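Local coordinates for FAD-binding PCMH-type domain-containing protein (Gibberella zeae, PDB 6YJO) that probably oxidises oligosaccharides with a covalently held FAD, as a secreted fungal member of the oxygen-dependent FAD-linked oxidoreductase family, at residues G169-G174 and L230-F235; R155-G160 and L187-G192; T127-K130 and C134-Q137. All blocks are in the same frame, centred on the assembly; numbering follows the deposited sequence.

Contacts 1 and 2 lie in the buried heart of the FAD-binding domain, whereas contact 3 is at the surface. All three meet in one antiparallel sheet, with strand 226-236 as the common element: it supplies half of contact 1, pairs with strands 155-156 and 190-196 of contact 2, and pairs with strand 133-137 of contact 3. Contacts 1 and 2 join by small apolar touches, without a hydrogen bond between their segments; contact 1 carries several residues that reach FAD and contact 2 one, Gly-160. Contact 3 relies instead on paired backbone hydrogen bonds, as expected of a hairpin. Its Leu-128 CD2 packs on Arg-155 CG of contact 2 at 3.5 Å.

Contact 1. Residues G169-G174 and L230-F235; sequences GHALHG and LGFQTF. With FAD (flavin-adenine dinucleotide), chain C.
Leu-230 and Phe-232 each carry CG beside the backbone N and anti to the carbonyl carbon (chi1 -59° and -48°), which turns both side chains from strand 226-236 onto Ala-171. The methyl of Ala-171 is the single point of meeting: its CB lies 4.0 Å from Leu-230 CD2 and also 4.0 Å from Phe-232 CE1, where it sits at the edge of the phenyl ring, near the ring plane. No hydrogen bond joins the two segments. Ile-167, one turn earlier on the same helix, extends the apolar surface over both Leu-230 and Phe-232.

The cofactor lies against other residues of segment 169-174. Gly-169, with no side chain in the way, donates its backbone N-H to FAD O1P, N to O1P 3.2 Å, in a bent bond, while its carbonyl O receives the His-173 ND1 proton in the carbonyl plane, on a lone pair, at 2.8 Å. Ser-222 OG holds the other nitrogen of that imidazole, which fixes its rotation. His-170 has CG anti to its own N (chi1 -167°) and meets FAD O2' through ND1 at 2.7 Å; its NE2 is hydrogen-bonded to Gly-160 N. Leu-172 CD1 reaches the adenine, 3.7 Å from FAD C2A. A helix that binds the flavin nucleotide while its alanine rests on the sheet behind it belongs to the FAD-binding site of the PCMH-type domain.

Contact 2. Residues R155-G160 and L187-G192; sequences RAIPHG and LDTFLG. With FAD (flavin-adenine dinucleotide), chain C.
Thr-189 OG1 is hydrogen-bonded to Thr-186 O, and the side facing segment 155-160 meets carbon: Pro-158 CD at 4.1 Å and Ile-157 CG2 at 4.3 Å. The contact belongs to the PCMH-type FAD-binding domain, where the loop following strand 155-156 meets the turn that leads into strand 190-196. The Thr-189 methyl does most of the touching. With OG1 set between the backbone N and the carbonyl carbon (chi1 68°), CG2 points at the proline, and the two side chains approach tip to tip, CG2 to Pro-158 CD at 3.7 Å and CG2 to Pro-158 CG at 3.9 Å.

Thr-186 also ties the two loops together, since its OG1 is hydrogen-bonded to Pro-158 O. The turn itself is closed by Phe-190 N bonding to Leu-187 O. Further along, His-159 ND1 donates to the carbonyl O of Gly-160 at 3.1 Å, on a lone pair and close to the plane of the imidazole, which restrains both the ring and the adjoining backbone. This backbone borders the flavin: Gly-160 CA packs 3.5 Å from FAD O4, at the pyrimidine end of the isoalloxazine.

Contact 3. Residues T127-K130 and C134-Q137; sequences TLNK and CTVQ
Thr-127 and Thr-135 form an antiparallel hydrogen-bonded pair, and their backbones are the tightest part of this beta hairpin. Thr-135 N donates to Thr-127 O at 2.8 Å, in the carbonyl plane and fairly straight at the hydrogen (158°). The return bond, from Thr-127 N to Thr-135 O at 2.9 Å, is more bent (134°). Thr-127 O takes a further close approach from Cys-134 CA, a CA-H...O contact of 3.1 Å, so this one carbonyl meets two neighbouring residues of the partner strand. The next pair, Leu-128 with Cys-134, is non-hydrogen-bonded and is held across the strands by little more than Leu-128 CA against Cys-134 CB.

The face that carries the threonines is the solvent side, both residues being partly exposed. Their side chains run side by side in the same direction, and the chi1 of Thr-135, 98°, far from a staggered value, sets OG1 over Thr-127 CB at 3.5 Å. The two hydroxyl oxygens stand 4.0 Å apart and do not bond to each other. Asn-129 is held more loosely against the partner strand: it crosses Thr-135 at about a right angle, with ND2 no nearer than 3.9 Å to the methyl CG2, and that amide nitrogen is hydrogen-bonded to Ser-133 OG, at the start of strand 133-137.

The face bearing Leu-128 and Cys-134 looks inward instead, onto helix 142-152, where Leu-128 packs on Phe-152 and Cys-134 on Leu-149. Beyond the hairpin, strand 133-137 is paired along its other edge with strand 226-236, through backbone bonds of Cys-134 with Phe-232 and of Val-136 with Leu-230; strand 133-137 thus lies between strands 126-128 and 226-236, with helix 142-152 against one face.

Contact 1. Residues G169-G174 and L230-F235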
# COMPACT_ATOMS: atom_id res chain seq x y z
N GLY A 169 -7.39 1.58 2.58
CA GLY A 169 -6.61 1.61 1.35
C GLY A 169 -5.42 0.67 1.38
O GLY A 169 -5.05 0.09 0.36
N HIS A 170 -4.80 0.51 2.55
CA HIS A 170 -3.63 -0.34 2.68
C HIS A 170 -3.97 -1.80 2.42
O HIS A 170 -3.31 -2.48 1.62
CB HIS A 170 -3.04 -0.15 4.08
CG HIS A 170 -1.66 -0.72 4.25
ND1 HIS A 170 -0.57 -0.25 3.55
CD2 HIS A 170 -1.20 -1.70 5.06
CE1 HIS A 170 0.51 -0.92 3.91
NE2 HIS A 170 0.15 -1.81 4.83
N ALA A 171 -5.02 -2.31 3.08
CA ALA A 171 -5.34 -3.73 3.00
C ALA A 171 -6.06 -4.09 1.70
O ALA A 171 -5.82 -5.17 1.14
CB ALA A 171 -6.18 -4.15 4.20
N LEU A 172 -6.95 -3.22 1.22
CA LEU A 172 -7.72 -3.55 0.03
C LEU A 172 -6.86 -3.66 -1.22
O LEU A 172 -7.37 -4.10 -2.26
CB LEU A 172 -8.82 -2.50 -0.19
CG LEU A 172 -9.99 -2.59 0.79
CD1 LEU A 172 -10.95 -1.42 0.60
CD2 LEU A 172 -10.72 -3.93 0.64
N HIS A 173 -5.59 -3.28 -1.15
CA HIS A 173 -4.69 -3.40 -2.29
C HIS A 173 -3.41 -4.17 -1.98
O HIS A 173 -2.58 -4.33 -2.88
CB HIS A 173 -4.34 -2.01 -2.82
CG HIS A 173 -5.54 -1.16 -3.12
ND1 HIS A 173 -5.94 -0.13 -2.30
CD2 HIS A 173 -6.44 -1.21 -4.13
CE1 HIS A 173 -7.03 0.43 -2.80
NE2 HIS A 173 -7.35 -0.21 -3.91
N GLY A 174 -3.24 -4.66 -0.76
CA GLY A 174 -2.07 -5.42 -0.40
C GLY A 174 -1.68 -5.22 1.05
O GLY A 174 -2.26 -5.82 1.96
N LEU A 230 -13.17 -3.82 8.66
CA LEU A 230 -12.39 -4.94 8.14
C LEU A 230 -12.09 -5.91 9.27
O LEU A 230 -11.91 -5.51 10.43
CB LEU A 230 -11.07 -4.46 7.51
CG LEU A 230 -11.17 -3.48 6.33
CD1 LEU A 230 -11.19 -2.03 6.81
CD2 LEU A 230 -10.03 -3.70 5.34
N GLY A 231 -12.05 -7.20 8.94
CA GLY A 231 -11.72 -8.25 9.89
C GLY A 231 -10.40 -8.89 9.49
O GLY A 231 -10.12 -9.08 8.30
N PHE A 232 -9.57 -9.19 10.49
CA PHE A 232 -8.29 -9.85 10.29
C PHE A 232 -8.03 -10.86 11.40
O PHE A 232 -8.54 -10.72 12.52
CB PHE A 232 -7.11 -8.86 10.27
CG PHE A 232 -7.32 -7.65 9.40
CD1 PHE A 232 -6.88 -7.64 8.09
CD2 PHE A 232 -7.94 -6.52 9.90
CE1 PHE A 232 -7.06 -6.53 7.29
CE2 PHE A 232 -8.13 -5.40 9.11
CZ PHE A 232 -7.68 -5.41 7.80
N GLN A 233 -7.21 -11.87 11.09
CA GLN A 233 -6.73 -12.84 12.06
C GLN A 233 -5.33 -12.39 12.49
O GLN A 233 -4.39 -12.42 11.70
CB GLN A 233 -6.70 -14.24 11.46
CG GLN A 233 -6.49 -15.36 12.48
CD GLN A 233 -7.66 -15.49 13.45
OE1 GLN A 233 -8.82 -15.34 13.07
NE2 GLN A 233 -7.35 -15.77 14.72
N THR A 234 -5.21 -11.98 13.75
CA THR A 234 -3.95 -11.45 14.26
C THR A 234 -2.96 -12.57 14.54
O THR A 234 -3.33 -13.74 14.72
CB THR A 234 -4.17 -10.65 15.54
OG1 THR A 234 -4.46 -11.55 16.62
CG2 THR A 234 -5.32 -9.66 15.38
N PHE A 235 -1.68 -12.20 14.58
CA PHE A 235 -0.62 -13.06 15.09
C PHE A 235 -0.05 -12.44 16.36
O PHE A 235 -0.26 -11.26 16.66
CB PHE A 235 0.48 -13.25 14.04
CG PHE A 235 1.25 -12.00 13.71
CD1 PHE A 235 2.34 -11.63 14.48
CD2 PHE A 235 0.89 -11.21 12.64
CE1 PHE A 235 3.06 -10.48 14.18
CE2 PHE A 235 1.60 -10.06 12.34
CZ PHE A 235 2.68 -9.70 13.11
PA FAD C . -6.67 6.74 0.83
O1A FAD C . -6.32 7.82 -0.13
O2A FAD C . -7.68 7.15 1.91
O5B FAD C . -7.18 5.45 0.07
C5B FAD C . -6.45 4.91 -1.06
C4B FAD C . -7.39 4.09 -1.90
O4B FAD C . -8.23 3.29 -1.03
C3B FAD C . -8.34 4.90 -2.78
O3B FAD C . -8.61 4.21 -3.99
C2B FAD C . -9.58 5.01 -1.89
O2B FAD C . -10.76 5.23 -2.65
C1B FAD C . -9.59 3.63 -1.25
N9A FAD C . -10.31 3.57 0.02
C8A FAD C . -10.00 4.22 1.19
N7A FAD C . -10.84 3.98 2.17
C5A FAD C . -11.77 3.11 1.61
C6A FAD C . -12.91 2.49 2.13
N6A FAD C . -13.35 2.64 3.38
N1A FAD C . -13.62 1.69 1.30
C2A FAD C . -13.19 1.53 0.04
N3A FAD C . -12.13 2.07 -0.56
C4A FAD C . -11.45 2.86 0.29
N1 FAD C . 2.43 0.77 1.22
C2 FAD C . 3.06 -0.41 1.49
O2 FAD C . 2.71 -1.46 0.95
N3 FAD C . 4.11 -0.44 2.39
C4 FAD C . 4.62 0.64 3.08
O4 FAD C . 5.56 0.50 3.86
C4X FAD C . 3.95 1.89 2.79
N5 FAD C . 4.36 2.97 3.40
C5X FAD C . 3.71 4.16 3.12
C6 FAD C . 4.15 5.33 3.73
C7 FAD C . 3.52 6.55 3.51
C7M FAD C . 4.01 7.78 4.22
C8 FAD C . 2.45 6.61 2.60
C8M FAD C . 1.74 7.91 2.32
C9 FAD C . 2.02 5.45 1.96
C9A FAD C . 2.64 4.23 2.21
N10 FAD C . 2.22 3.04 1.59
C10 FAD C . 2.86 1.86 1.85
C1' FAD C . 1.13 3.06 0.60
C2' FAD C . -0.23 2.72 1.19
O2' FAD C . -0.34 1.31 1.39
C3' FAD C . -1.31 3.17 0.19
O3' FAD C . -1.10 4.55 -0.09
C4' FAD C . -2.74 2.98 0.68
O4' FAD C . -3.56 2.48 -0.37
C5' FAD C . -3.31 4.28 1.20
O5' FAD C . -4.49 4.01 1.97
P FAD C . -5.23 5.15 2.74
O1P FAD C . -6.62 4.68 3.17
O2P FAD C . -4.34 5.67 3.82
O3P FAD C . -5.36 6.24 1.57

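Contact 2. Residues R155-G160 and L187-G192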
# COMPACT_ATOMS: atom_id res chain seq x y z
N ARG A 155 -1.17 -8.61 20.28
CA ARG A 155 -1.48 -9.10 18.95
C ARG A 155 -1.14 -8.03 17.92
O ARG A 155 -0.94 -6.86 18.25
CB ARG A 155 -2.96 -9.49 18.85
CG ARG A 155 -3.43 -10.44 19.95
CD ARG A 155 -2.67 -11.76 19.96
NE ARG A 155 -2.92 -12.56 18.77
CZ ARG A 155 -2.50 -13.81 18.60
NH1 ARG A 155 -1.80 -14.41 19.55
NH2 ARG A 155 -2.78 -14.46 17.48
N ALA A 156 -1.07 -8.46 16.67
CA ALA A 156 -0.62 -7.61 15.59
C ALA A 156 -1.06 -8.21 14.27
O ALA A 156 -1.37 -9.40 14.18
CB ALA A 156 0.90 -7.44 15.62
N ILE A 157 -1.08 -7.37 13.24
CA ILE A 157 -1.25 -7.83 11.87
C ILE A 157 -0.11 -7.25 11.04
O ILE A 157 0.48 -6.22 11.40
CB ILE A 157 -2.63 -7.42 11.29
CG1 ILE A 157 -2.85 -5.91 11.42
CG2 ILE A 157 -3.75 -8.17 11.98
CD1 ILE A 157 -4.23 -5.47 10.94
N PRO A 158 0.22 -7.89 9.92
CA PRO A 158 1.33 -7.39 9.09
C PRO A 158 0.89 -6.20 8.26
O PRO A 158 -0.15 -6.23 7.61
CB PRO A 158 1.69 -8.60 8.22
CG PRO A 158 0.40 -9.36 8.10
CD PRO A 158 -0.33 -9.16 9.41
N HIS A 159 1.70 -5.14 8.28
CA HIS A 159 1.39 -3.92 7.55
C HIS A 159 2.68 -3.14 7.33
O HIS A 159 3.76 -3.56 7.75
CB HIS A 159 0.35 -3.09 8.29
CG HIS A 159 0.70 -2.83 9.73
ND1 HIS A 159 1.83 -2.14 10.10
CD2 HIS A 159 0.08 -3.19 10.88
CE1 HIS A 159 1.89 -2.08 11.42
NE2 HIS A 159 0.84 -2.70 11.91
N GLY A 160 2.55 -1.99 6.67
CA GLY A 160 3.69 -1.19 6.28
C GLY A 160 4.25 -0.35 7.41
O GLY A 160 3.78 -0.37 8.55
N LEU A 187 -3.57 -8.19 3.52
CA LEU A 187 -4.76 -8.85 3.01
C LEU A 187 -4.68 -10.37 3.12
O LEU A 187 -5.70 -11.04 2.96
CB LEU A 187 -5.02 -8.45 1.55
CG LEU A 187 -3.97 -8.73 0.46
CD1 LEU A 187 -3.84 -10.21 0.13
CD2 LEU A 187 -4.35 -7.94 -0.79
N ASP A 188 -3.49 -10.92 3.39
CA ASP A 188 -3.39 -12.37 3.59
C ASP A 188 -4.05 -12.79 4.90
O ASP A 188 -4.48 -13.93 5.03
CB ASP A 188 -1.93 -12.81 3.56
CG ASP A 188 -1.31 -12.69 2.18
OD1 ASP A 188 -2.07 -12.63 1.18
OD2 ASP A 188 -0.07 -12.67 2.08
N THR A 189 -4.14 -11.87 5.86
CA THR A 189 -4.82 -12.12 7.13
C THR A 189 -6.25 -11.60 7.12
O THR A 189 -6.89 -11.56 8.18
CB THR A 189 -4.03 -11.49 8.28
OG1 THR A 189 -4.10 -10.06 8.18
CG2 THR A 189 -2.57 -11.92 8.24
N PHE A 190 -6.77 -11.23 5.95
CA PHE A 190 -8.08 -10.62 5.83
C PHE A 190 -9.18 -11.68 5.90
O PHE A 190 -9.15 -12.67 5.16
CB PHE A 190 -8.17 -9.85 4.51
CG PHE A 190 -9.47 -9.14 4.29
CD1 PHE A 190 -9.76 -7.96 4.95
CD2 PHE A 190 -10.41 -9.65 3.40
CE1 PHE A 190 -10.96 -7.31 4.75
CE2 PHE A 190 -11.62 -9.00 3.19
CZ PHE A 190 -11.89 -7.83 3.86
N LEU A 191 -10.14 -11.47 6.81
CA LEU A 191 -11.26 -12.39 6.99
C LEU A 191 -12.51 -11.95 6.24
O LEU A 191 -13.17 -12.78 5.61
CB LEU A 191 -11.60 -12.52 8.49
CG LEU A 191 -10.56 -13.13 9.43
CD1 LEU A 191 -11.06 -13.07 10.88
CD2 LEU A 191 -10.26 -14.58 9.06
N GLY A 192 -12.84 -10.67 6.30
CA GLY A 192 -14.03 -10.15 5.66
C GLY A 192 -14.24 -8.71 6.07
O GLY A 192 -13.49 -8.16 6.88
PA FAD C . -6.67 6.74 0.83
O1A FAD C . -6.32 7.82 -0.13
O2A FAD C . -7.68 7.15 1.91
O5B FAD C . -7.18 5.45 0.07
C5B FAD C . -6.45 4.91 -1.06
C4B FAD C . -7.39 4.09 -1.90
O4B FAD C . -8.23 3.29 -1.03
C3B FAD C . -8.34 4.90 -2.78
O3B FAD C . -8.61 4.21 -3.99
C2B FAD C . -9.58 5.01 -1.89
O2B FAD C . -10.76 5.23 -2.65
C1B FAD C . -9.59 3.63 -1.25
N9A FAD C . -10.31 3.57 0.02
C8A FAD C . -10.00 4.22 1.19
N7A FAD C . -10.84 3.98 2.17
C5A FAD C . -11.77 3.11 1.61
C6A FAD C . -12.91 2.49 2.13
N6A FAD C . -13.35 2.64 3.38
N1A FAD C . -13.62 1.69 1.30
C2A FAD C . -13.19 1.53 0.04
N3A FAD C . -12.13 2.07 -0.56
C4A FAD C . -11.45 2.86 0.29
N1 FAD C . 2.43 0.77 1.22
C2 FAD C . 3.06 -0.41 1.49
O2 FAD C . 2.71 -1.46 0.95
N3 FAD C . 4.11 -0.44 2.39
C4 FAD C . 4.62 0.64 3.08
O4 FAD C . 5.56 0.50 3.86
C4X FAD C . 3.95 1.89 2.79
N5 FAD C . 4.36 2.97 3.40
C5X FAD C . 3.71 4.16 3.12
C6 FAD C . 4.15 5.33 3.73
C7 FAD C . 3.52 6.55 3.51
C7M FAD C . 4.01 7.78 4.22
C8 FAD C . 2.45 6.61 2.60
C8M FAD C . 1.74 7.91 2.32
C9 FAD C . 2.02 5.45 1.96
C9A FAD C . 2.64 4.23 2.21
N10 FAD C . 2.22 3.04 1.59
C10 FAD C . 2.86 1.86 1.85
C1' FAD C . 1.13 3.06 0.60
C2' FAD C . -0.23 2.72 1.19
O2' FAD C . -0.34 1.31 1.39
C3' FAD C . -1.31 3.17 0.19
O3' FAD C . -1.10 4.55 -0.09
C4' FAD C . -2.74 2.98 0.68
O4' FAD C . -3.56 2.48 -0.37
C5' FAD C . -3.31 4.28 1.20
O5' FAD C . -4.49 4.01 1.97
P FAD C . -5.23 5.15 2.74
O1P FAD C . -6.62 4.68 3.17
O2P FAD C . -4.34 5.67 3.82
O3P FAD C . -5.36 6.24 1.57

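Contact 3. Residues T127-K130 and C134-Q137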
# COMPACT_ATOMS: atom_id res chain seq x y z
N THR A 127 -11.07 -3.65 17.79
CA THR A 127 -11.64 -4.61 18.74
C THR A 127 -10.96 -5.95 18.54
O THR A 127 -11.03 -6.52 17.44
CB THR A 127 -13.16 -4.73 18.55
OG1 THR A 127 -13.79 -3.51 18.96
CG2 THR A 127 -13.71 -5.88 19.37
N LEU A 128 -10.31 -6.45 19.59
CA LEU A 128 -9.61 -7.73 19.57
C LEU A 128 -10.48 -8.78 20.26
O LEU A 128 -10.80 -8.64 21.44
CB LEU A 128 -8.25 -7.62 20.26
CG LEU A 128 -7.47 -8.92 20.47
CD1 LEU A 128 -7.16 -9.62 19.15
CD2 LEU A 128 -6.18 -8.65 21.24
N ASN A 129 -10.86 -9.81 19.52
CA ASN A 129 -11.66 -10.91 20.05
C ASN A 129 -10.77 -11.94 20.73
O ASN A 129 -9.54 -11.91 20.62
CB ASN A 129 -12.48 -11.56 18.94
CG ASN A 129 -13.51 -10.63 18.35
OD1 ASN A 129 -14.35 -10.08 19.06
ND2 ASN A 129 -13.45 -10.43 17.03
N LYS A 130 -11.41 -12.88 21.43
CA LYS A 130 -10.67 -13.87 22.21
C LYS A 130 -10.10 -14.99 21.35
O LYS A 130 -9.08 -15.58 21.71
CB LYS A 130 -11.57 -14.46 23.30
CG LYS A 130 -11.96 -13.47 24.39
CD LYS A 130 -10.74 -12.91 25.10
CE LYS A 130 -11.13 -12.20 26.39
NZ LYS A 130 -10.02 -11.34 26.90
N CYS A 134 -9.88 -9.94 14.83
CA CYS A 134 -10.13 -8.56 15.23
C CYS A 134 -11.05 -7.89 14.23
O CYS A 134 -11.13 -8.28 13.06
CB CYS A 134 -8.83 -7.75 15.36
SG CYS A 134 -7.87 -7.57 13.83
N THR A 135 -11.77 -6.88 14.72
CA THR A 135 -12.58 -5.99 13.90
C THR A 135 -11.93 -4.61 13.95
O THR A 135 -11.78 -4.03 15.03
CB THR A 135 -14.02 -5.92 14.39
OG1 THR A 135 -14.20 -4.75 15.20
CG2 THR A 135 -14.40 -7.15 15.20
N VAL A 136 -11.57 -4.08 12.78
CA VAL A 136 -10.93 -2.78 12.66
C VAL A 136 -11.79 -1.91 11.75
O VAL A 136 -11.96 -2.23 10.57
CB VAL A 136 -9.49 -2.89 12.13
CG1 VAL A 136 -8.92 -1.51 11.87
CG2 VAL A 136 -8.62 -3.68 13.10
N GLN A 137 -12.32 -0.82 12.30
CA GLN A 137 -13.15 0.08 11.51
C GLN A 137 -12.32 0.70 10.39
O GLN A 137 -11.10 0.88 10.52
CB GLN A 137 -13.78 1.15 12.40
CG GLN A 137 -15.00 0.66 13.15
CD GLN A 137 -15.72 1.76 13.90
OE1 GLN A 137 -15.11 2.55 14.62
NE2 GLN A 137 -17.03 1.82 13.73